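Local coordinates for trichomaglin (PDB 1SGL), which probably cleaves RNA as an S-like ribonuclease of the T2 family, a disulfide-rich plant hydrolase, at residues T17-G22 with N29-A34; C84-E87 with R93-I96; C182-K185 with P189-C192. All coordinates share one frame; numbering follows the deposited sequence.

Contact 1: residues T17-G22 with N29-A34; sequences TSCRSG and NGCCKA. With SO4 (sulfate ion), chain E.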
loop_
_atom_site.group_PDB
_atom_site.type_symbol
_atom_site.label_atom_id
_atom_site.label_comp_id
_atom_site.label_asym_id
_atom_site.label_seq_id
_atom_site.Cartn_x
_atom_site.Cartn_y
_atom_site.Cartn_z
ATOM N N THR A 17 2.481 -8.095 -9.526
ATOM C CA THR A 17 3.163 -7.164 -10.412
ATOM C C THR A 17 4.521 -6.711 -9.874
ATOM O O THR A 17 5.458 -6.483 -10.645
ATOM C CB THR A 17 2.265 -5.939 -10.689
ATOM O OG1 THR A 17 1.054 -6.387 -11.313
ATOM C CG2 THR A 17 2.965 -4.935 -11.599
ATOM N N SER A 18 4.630 -6.580 -8.557
ATOM C CA SER A 18 5.888 -6.166 -7.944
ATOM C C SER A 18 6.918 -7.295 -8.026
ATOM O O SER A 18 8.119 -7.066 -7.901
ATOM C CB SER A 18 5.674 -5.804 -6.471
ATOM O OG SER A 18 4.868 -4.650 -6.321
ATOM N N CYS A 19 6.437 -8.514 -8.231
ATOM C CA CYS A 19 7.305 -9.681 -8.293
ATOM C C CYS A 19 7.519 -10.262 -9.681
ATOM O O CYS A 19 8.237 -11.245 -9.821
ATOM C CB CYS A 19 6.732 -10.783 -7.406
ATOM S SG CYS A 19 6.583 -10.325 -5.655
ATOM N N ARG A 20 6.911 -9.672 -10.704
ATOM C CA ARG A 20 7.042 -10.228 -12.047
ATOM C C ARG A 20 8.419 -10.091 -12.685
ATOM O O ARG A 20 8.689 -10.698 -13.723
ATOM C CB ARG A 20 5.988 -9.637 -12.984
ATOM C CG ARG A 20 6.325 -8.282 -13.561
ATOM C CD ARG A 20 5.545 -8.096 -14.854
ATOM N NE ARG A 20 5.734 -6.779 -15.451
ATOM C CZ ARG A 20 5.254 -6.431 -16.640
ATOM N NH1 ARG A 20 4.561 -7.305 -17.359
ATOM N NH2 ARG A 20 5.458 -5.208 -17.110
ATOM N N SER A 21 9.289 -9.297 -12.079
ATOM C CA SER A 21 10.628 -9.136 -12.622
ATOM C C SER A 21 11.581 -10.004 -11.800
ATOM O O SER A 21 12.627 -9.543 -11.340
ATOM C CB SER A 21 11.056 -7.665 -12.573
ATOM O OG SER A 21 12.205 -7.443 -13.373
ATOM N N GLY A 22 11.188 -11.265 -11.614
ATOM C CA GLY A 22 11.989 -12.215 -10.860
ATOM C C GLY A 22 12.708 -11.651 -9.648
ATOM O O GLY A 22 12.086 -11.076 -8.748
ATOM N N ASN A 29 11.478 -9.873 1.916
ATOM C CA ASN A 29 10.921 -9.834 0.569
ATOM C C ASN A 29 9.567 -10.523 0.474
ATOM O O ASN A 29 9.411 -11.660 0.907
ATOM C CB ASN A 29 11.879 -10.487 -0.429
ATOM C CG ASN A 29 11.573 -10.098 -1.860
ATOM O OD1 ASN A 29 12.054 -9.078 -2.350
ATOM N ND2 ASN A 29 10.755 -10.897 -2.532
ATOM N N GLY A 30 8.599 -9.828 -0.118
ATOM C CA GLY A 30 7.261 -10.376 -0.259
ATOM C C GLY A 30 7.060 -11.353 -1.407
ATOM O O GLY A 30 5.981 -11.920 -1.543
ATOM N N CYS A 31 8.079 -11.556 -2.234
ATOM C CA CYS A 31 7.969 -12.484 -3.358
ATOM C C CYS A 31 8.409 -13.905 -2.996
ATOM O O CYS A 31 8.337 -14.809 -3.824
ATOM C CB CYS A 31 8.823 -12.007 -4.534
ATOM S SG CYS A 31 8.523 -10.293 -5.053
ATOM N N CYS A 32 8.866 -14.090 -1.760
ATOM C CA CYS A 32 9.347 -15.386 -1.287
ATOM C C CYS A 32 8.638 -15.741 0.012
ATOM O O CYS A 32 8.650 -14.948 0.954
ATOM C CB CYS A 32 10.855 -15.303 -1.038
ATOM S SG CYS A 32 11.757 -14.489 -2.396
ATOM N N LYS A 33 8.022 -16.921 0.067
ATOM C CA LYS A 33 7.315 -17.354 1.275
ATOM C C LYS A 33 6.496 -18.621 1.037
ATOM O O LYS A 33 5.268 -18.607 1.167
ATOM C CB LYS A 33 6.375 -16.248 1.767
ATOM C CG LYS A 33 5.946 -16.384 3.224
ATOM C CD LYS A 33 7.062 -15.963 4.168
ATOM C CE LYS A 33 6.567 -15.892 5.606
ATOM N NZ LYS A 33 7.586 -15.306 6.530
ATOM N N ALA A 34 7.179 -19.710 0.694
ATOM C CA ALA A 34 6.519 -20.991 0.446
ATOM C C ALA A 34 5.330 -20.831 -0.499
ATOM O O ALA A 34 5.496 -20.426 -1.654
ATOM C CB ALA A 34 6.059 -21.606 1.769
HETATM S S SO4 E . 6.566 -1.308 -17.716
HETATM O O1 SO4 E . 7.799 -0.572 -17.364
HETATM O O2 SO4 E . 6.583 -1.640 -19.153
HETATM O O3 SO4 E . 5.389 -0.463 -17.425
HETATM O O4 SO4 E . 6.506 -2.552 -16.923
#
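The guanidinium of Arg20 receives sulfate oxygen O4 at its edge, close to the guanidinium plane, while the disulfide from Cys19, one residue earlier, makes the link to the segment 29-34. Arg20 NH2 donates to O4 of the sulfate over 2.9 Å, with a bent N-H...O angle of 132°, and the ion probably comes from the crystallisation liquor. The arginine chain runs extended from CG to NE and carries its charge far from Cys31, so the sulfate is bound away from the disulfide, by the segment 17-22 alone of the two. The same NH2 also forms a salt bridge with Glu173, which gives this nitrogen a second anionic partner.

Between the segments the grip is essentially covalent. Cys19 SG and Cys31 SG are joined at 2.0 Å with a chi3 of -89°, a left-handed disulfide close to the preferred right angle. Each sulfur stands anti to its own carbonyl carbon (chi1 -60° in Cys19), which aims it across at the other segment. Cys31 is the third residue of a type I beta turn running from Asn29 to Cys32. Beyond the disulfide the two segments touch little, Ser18 O lying 4.3 Å from Cys31 SG, and no hydrogen bond crosses between them.

Next along the turn, Cys32 is linked to Cys25, so adjacent cysteines both restrain this loop. The disulfide from Cys19 leaves the chain just beyond helix 15-18, where Thr17 OG1 is hydrogen-bonded to Val176 O at the start of strand 176-184, and it ties that helix end to the long loop leading to strand 40-47.

Contact 2: residues C84-E87 with R93-I96; sequences CALE and RKEI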
loop_
_atom_site.group_PDB
_atom_site.type_symbol
_atom_site.label_atom_id
_atom_site.label_comp_id
_atom_site.label_asym_id
_atom_site.label_seq_id
_atom_site.Cartn_x
_atom_site.Cartn_y
_atom_site.Cartn_z
ATOM N N CYS A 84 15.469 -5.776 -2.660
ATOM C CA CYS A 84 16.432 -6.443 -1.803
ATOM C C CYS A 84 17.431 -5.467 -1.221
ATOM O O CYS A 84 18.341 -5.861 -0.498
ATOM C CB CYS A 84 17.162 -7.541 -2.568
ATOM S SG CYS A 84 16.147 -9.035 -2.686
ATOM N N ALA A 85 17.251 -4.192 -1.536
ATOM C CA ALA A 85 18.137 -3.153 -1.037
ATOM C C ALA A 85 17.393 -2.314 -0.006
ATOM O O ALA A 85 16.166 -2.353 0.059
ATOM C CB ALA A 85 18.604 -2.274 -2.195
ATOM N N LEU A 86 18.127 -1.569 0.813
ATOM C CA LEU A 86 17.486 -0.708 1.802
ATOM C C LEU A 86 16.911 0.480 1.035
ATOM O O LEU A 86 17.358 0.791 -0.070
ATOM C CB LEU A 86 18.491 -0.225 2.853
ATOM C CG LEU A 86 19.028 -1.266 3.839
ATOM C CD1 LEU A 86 20.063 -0.618 4.747
ATOM C CD2 LEU A 86 17.889 -1.845 4.663
ATOM N N GLU A 87 15.921 1.139 1.619
ATOM C CA GLU A 87 15.277 2.268 0.964
ATOM C C GLU A 87 15.925 3.600 1.330
ATOM O O GLU A 87 16.292 3.838 2.483
ATOM C CB GLU A 87 13.789 2.299 1.333
ATOM C CG GLU A 87 13.084 0.946 1.233
ATOM C CD GLU A 87 12.122 0.857 0.060
ATOM O OE1 GLU A 87 11.490 -0.207 -0.116
ATOM O OE2 GLU A 87 11.994 1.849 -0.685
ATOM N N ARG A 93 19.882 8.602 4.883
ATOM C CA ARG A 93 19.900 7.416 5.726
ATOM C C ARG A 93 19.201 6.252 5.037
ATOM O O ARG A 93 18.093 6.399 4.527
ATOM C CB ARG A 93 19.201 7.689 7.060
ATOM C CG ARG A 93 19.932 8.645 7.982
ATOM C CD ARG A 93 19.171 8.825 9.293
ATOM N NE ARG A 93 19.932 9.598 10.273
ATOM C CZ ARG A 93 21.098 9.216 10.788
ATOM N NH1 ARG A 93 21.646 8.065 10.417
ATOM N NH2 ARG A 93 21.719 9.983 11.676
ATOM N N LYS A 94 19.863 5.101 5.013
ATOM C CA LYS A 94 19.289 3.904 4.421
ATOM C C LYS A 94 18.328 3.368 5.473
ATOM O O LYS A 94 18.610 3.447 6.665
ATOM C CB LYS A 94 20.377 2.870 4.147
ATOM C CG LYS A 94 21.469 3.354 3.217
ATOM C CD LYS A 94 20.914 3.660 1.838
ATOM C CE LYS A 94 22.016 4.101 0.896
ATOM N NZ LYS A 94 21.479 4.370 -0.463
ATOM N N GLU A 95 17.194 2.829 5.040
ATOM C CA GLU A 95 16.210 2.310 5.979
ATOM C C GLU A 95 15.379 1.204 5.360
ATOM O O GLU A 95 15.332 1.061 4.139
ATOM C CB GLU A 95 15.271 3.433 6.415
ATOM C CG GLU A 95 15.893 4.465 7.321
ATOM C CD GLU A 95 15.550 4.222 8.770
ATOM O OE1 GLU A 95 15.666 3.055 9.210
ATOM O OE2 GLU A 95 15.169 5.191 9.466
ATOM N N ILE A 96 14.734 0.413 6.207
ATOM C CA ILE A 96 13.850 -0.634 5.718
ATOM C C ILE A 96 12.547 0.099 5.416
ATOM O O ILE A 96 12.265 1.138 6.016
ATOM C CB ILE A 96 13.572 -1.709 6.785
ATOM C CG1 ILE A 96 13.232 -1.036 8.115
ATOM C CG2 ILE A 96 14.766 -2.632 6.918
ATOM C CD1 ILE A 96 12.868 -1.998 9.214
#
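Arg93 only passes by Glu87: its carbonyl oxygen and Glu87 O are two acceptors with no bond between them, and its side chain runs off from the contact. At Lys94 the approach becomes closer. Its CB packs against the CD1 methyl of Leu86 at 3.6 Å, the two side chains passing at a slant, and its CA directs a CA-H...O contact to Glu87 O. The lysine chain bends at chi2 (-63°) and takes the ammonium away from the leucine, so the aliphatic root of the side chain does the packing.

Glu95 carries the pairing. It forms an antiparallel, hydrogen-bonded pair with Glu87: Glu87 N donates to Glu95 O at 2.6 Å, almost in line with the carbonyl bond, and Glu95 N returns a bond to Glu87 O at 2.9 Å, in that carbonyl's plane. The two glutamate side chains leave on one face of this short two-stranded hairpin, and Glu87 CB rests 3.4 Å from Glu95 O. Their carboxylates part company further out, that of Glu87 going to a salt bridge with Arg83.

Ile96 closes the segment. Its CG2, anti to the carbonyl carbon, lies 3.9 Å from Leu86 CD2; CD1 of Leu86 thus faces Lys94 and CD2 faces Ile96.

Ile96 is also the N-cap residue of helix 97-106, which in this family probably bears one of the conserved active-site segments. The Glu87 side chain packs on Leu97 and Gln100 of that helix, so the hairpin of strands 87-88 and 94-95 lies against the helix beginning at its own end.

Contact 3: residues C182-K185 with P189-C192; sequences CFDK and PRDC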
loop_
_atom_site.group_PDB
_atom_site.type_symbol
_atom_site.label_atom_id
_atom_site.label_comp_id
_atom_site.label_asym_id
_atom_site.label_seq_id
_atom_site.Cartn_x
_atom_site.Cartn_y
_atom_site.Cartn_z
ATOM N N CYS A 182 -8.623 6.525 -0.006
ATOM C CA CYS A 182 -8.507 7.839 0.603
ATOM C C CYS A 182 -9.369 7.907 1.868
ATOM O O CYS A 182 -10.418 7.265 1.947
ATOM C CB CYS A 182 -8.884 8.903 -0.440
ATOM S SG CYS A 182 -7.698 8.839 -1.835
ATOM N N PHE A 183 -8.898 8.647 2.868
ATOM C CA PHE A 183 -9.611 8.784 4.144
ATOM C C PHE A 183 -9.530 10.221 4.669
ATOM O O PHE A 183 -8.561 10.930 4.379
ATOM C CB PHE A 183 -8.988 7.870 5.217
ATOM C CG PHE A 183 -8.993 6.407 4.869
ATOM C CD1 PHE A 183 -7.961 5.852 4.120
ATOM C CD2 PHE A 183 -10.023 5.581 5.308
ATOM C CE1 PHE A 183 -7.948 4.488 3.814
ATOM C CE2 PHE A 183 -10.026 4.220 5.010
ATOM C CZ PHE A 183 -8.985 3.671 4.263
ATOM N N ASP A 184 -10.522 10.652 5.449
ATOM C CA ASP A 184 -10.450 11.998 6.018
ATOM C C ASP A 184 -9.692 11.944 7.347
ATOM O O ASP A 184 -9.219 10.878 7.746
ATOM C CB ASP A 184 -11.841 12.629 6.214
ATOM C CG ASP A 184 -12.754 11.814 7.099
ATOM O OD1 ASP A 184 -12.284 11.114 8.015
ATOM O OD2 ASP A 184 -13.976 11.893 6.878
ATOM N N LYS A 185 -9.558 13.088 8.015
ATOM C CA LYS A 185 -8.836 13.153 9.286
ATOM C C LYS A 185 -9.413 12.208 10.329
ATOM O O LYS A 185 -8.705 11.792 11.239
ATOM C CB LYS A 185 -8.852 14.571 9.857
ATOM C CG LYS A 185 -8.248 15.636 8.963
ATOM C CD LYS A 185 -6.762 15.449 8.787
ATOM C CE LYS A 185 -6.162 16.595 7.983
ATOM N NZ LYS A 185 -6.229 17.904 8.693
ATOM N N PRO A 189 -13.647 6.553 5.142
ATOM C CA PRO A 189 -13.393 6.510 3.697
ATOM C C PRO A 189 -13.981 7.688 2.924
ATOM O O PRO A 189 -15.061 8.184 3.235
ATOM C CB PRO A 189 -14.011 5.175 3.277
ATOM C CG PRO A 189 -13.826 4.324 4.520
ATOM C CD PRO A 189 -14.232 5.284 5.610
ATOM N N ARG A 190 -13.246 8.115 1.906
ATOM C CA ARG A 190 -13.640 9.221 1.046
ATOM C C ARG A 190 -13.218 8.881 -0.378
ATOM O O ARG A 190 -12.164 8.279 -0.588
ATOM C CB ARG A 190 -12.928 10.505 1.494
ATOM C CG ARG A 190 -13.488 11.103 2.763
ATOM C CD ARG A 190 -14.863 11.705 2.500
ATOM N NE ARG A 190 -15.469 12.272 3.699
ATOM C CZ ARG A 190 -16.094 11.560 4.628
ATOM N NH1 ARG A 190 -16.199 10.247 4.495
ATOM N NH2 ARG A 190 -16.612 12.161 5.693
ATOM N N ASP A 191 -14.025 9.258 -1.360
ATOM C CA ASP A 191 -13.662 8.975 -2.741
ATOM C C ASP A 191 -12.311 9.614 -3.038
ATOM O O ASP A 191 -12.040 10.737 -2.607
ATOM C CB ASP A 191 -14.664 9.571 -3.734
ATOM C CG ASP A 191 -16.051 8.990 -3.603
ATOM O OD1 ASP A 191 -16.194 7.770 -3.384
ATOM O OD2 ASP A 191 -17.011 9.772 -3.744
ATOM N N CYS A 192 -11.468 8.900 -3.775
ATOM C CA CYS A 192 -10.180 9.441 -4.174
ATOM C C CYS A 192 -10.423 10.201 -5.482
ATOM O O CYS A 192 -11.404 9.942 -6.189
ATOM C CB CYS A 192 -9.178 8.329 -4.462
ATOM S SG CYS A 192 -8.440 7.404 -3.078
HETATM O O HOH W 1 -11.189 5.756 -1.256
#
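Cys182 and Cys192 are joined through their SG atoms at 2.0 Å. Beside this disulfide, Arg190 N donates to Cys182 O over 3.0 Å; the bond is fairly straight at the hydrogen (156°), but the donor sits above the carbonyl plane. On the return path a water stands in for a direct bond, accepting from Cys182 N and donating to Arg190 O at 2.8 Å. Phe183 and Pro189 form a non-hydrogen-bonded pair, and the ring atom CE2 of Phe183 touches Pro189 CG at 3.8 Å.

The charged pair lies nearer the turn. Asp184 OD2 stands over one face of the Arg190 guanidinium, 2.9 Å from NH2, with carboxylate and guanidinium planes 81° apart; no N-H points at the oxygen, so the salt bridge is one of charge alone. The bond from Arg190 NH1 to Pro189 O (2.7 Å), near the guanidinium plane, would help hold this orientation.

These residues form a beta hairpin at the margin of the antiparallel sheet of this T2-type ribonuclease, strand 176-184 turning back into the weakly bonded strand 189-190. With CG set between backbone N and carbonyl carbon (chi1 58°), Asp184 also reaches Lys188 N through OD1, inside the turn. Were this aspartate an alanine, the Arg190 guanidinium is likely to lose its anionic mate and Lys188 N an acceptor, leaving the turn freer to shift.

Strand 7-14 is a sheet neighbour of strand 176-184, bonded through Phe183 and Phe8; Tyr7 touches both Asp184 and Arg190, and Phe183 packs on Leu10. Asp191 OD1, past the pairing, accepts from Arg165 N.

In the fold
Contacts 1 and 2 are neighbours, their centres about 17 Å apart, and they touch where Asn29 packs against Cys84. The Cys26-Cys84 disulfide runs from the loop enclosed by contact 1 to the head of contact 2. Contact 3 lies across the chain's centre from both: its centre is about 29 Å from each, its nearest atoms about 18 Å from contact 1 and 20 Å from contact 2. Strand 176-184 spans much of this gap, meeting Thr17 of contact 1 at Val176 and ending in contact 3. Sulfates, probably from the crystallisation liquor, lie near Arg20, Ser18 and Glu87. Contact 2 leads into helix 97-106, which probably carries an active-site segment.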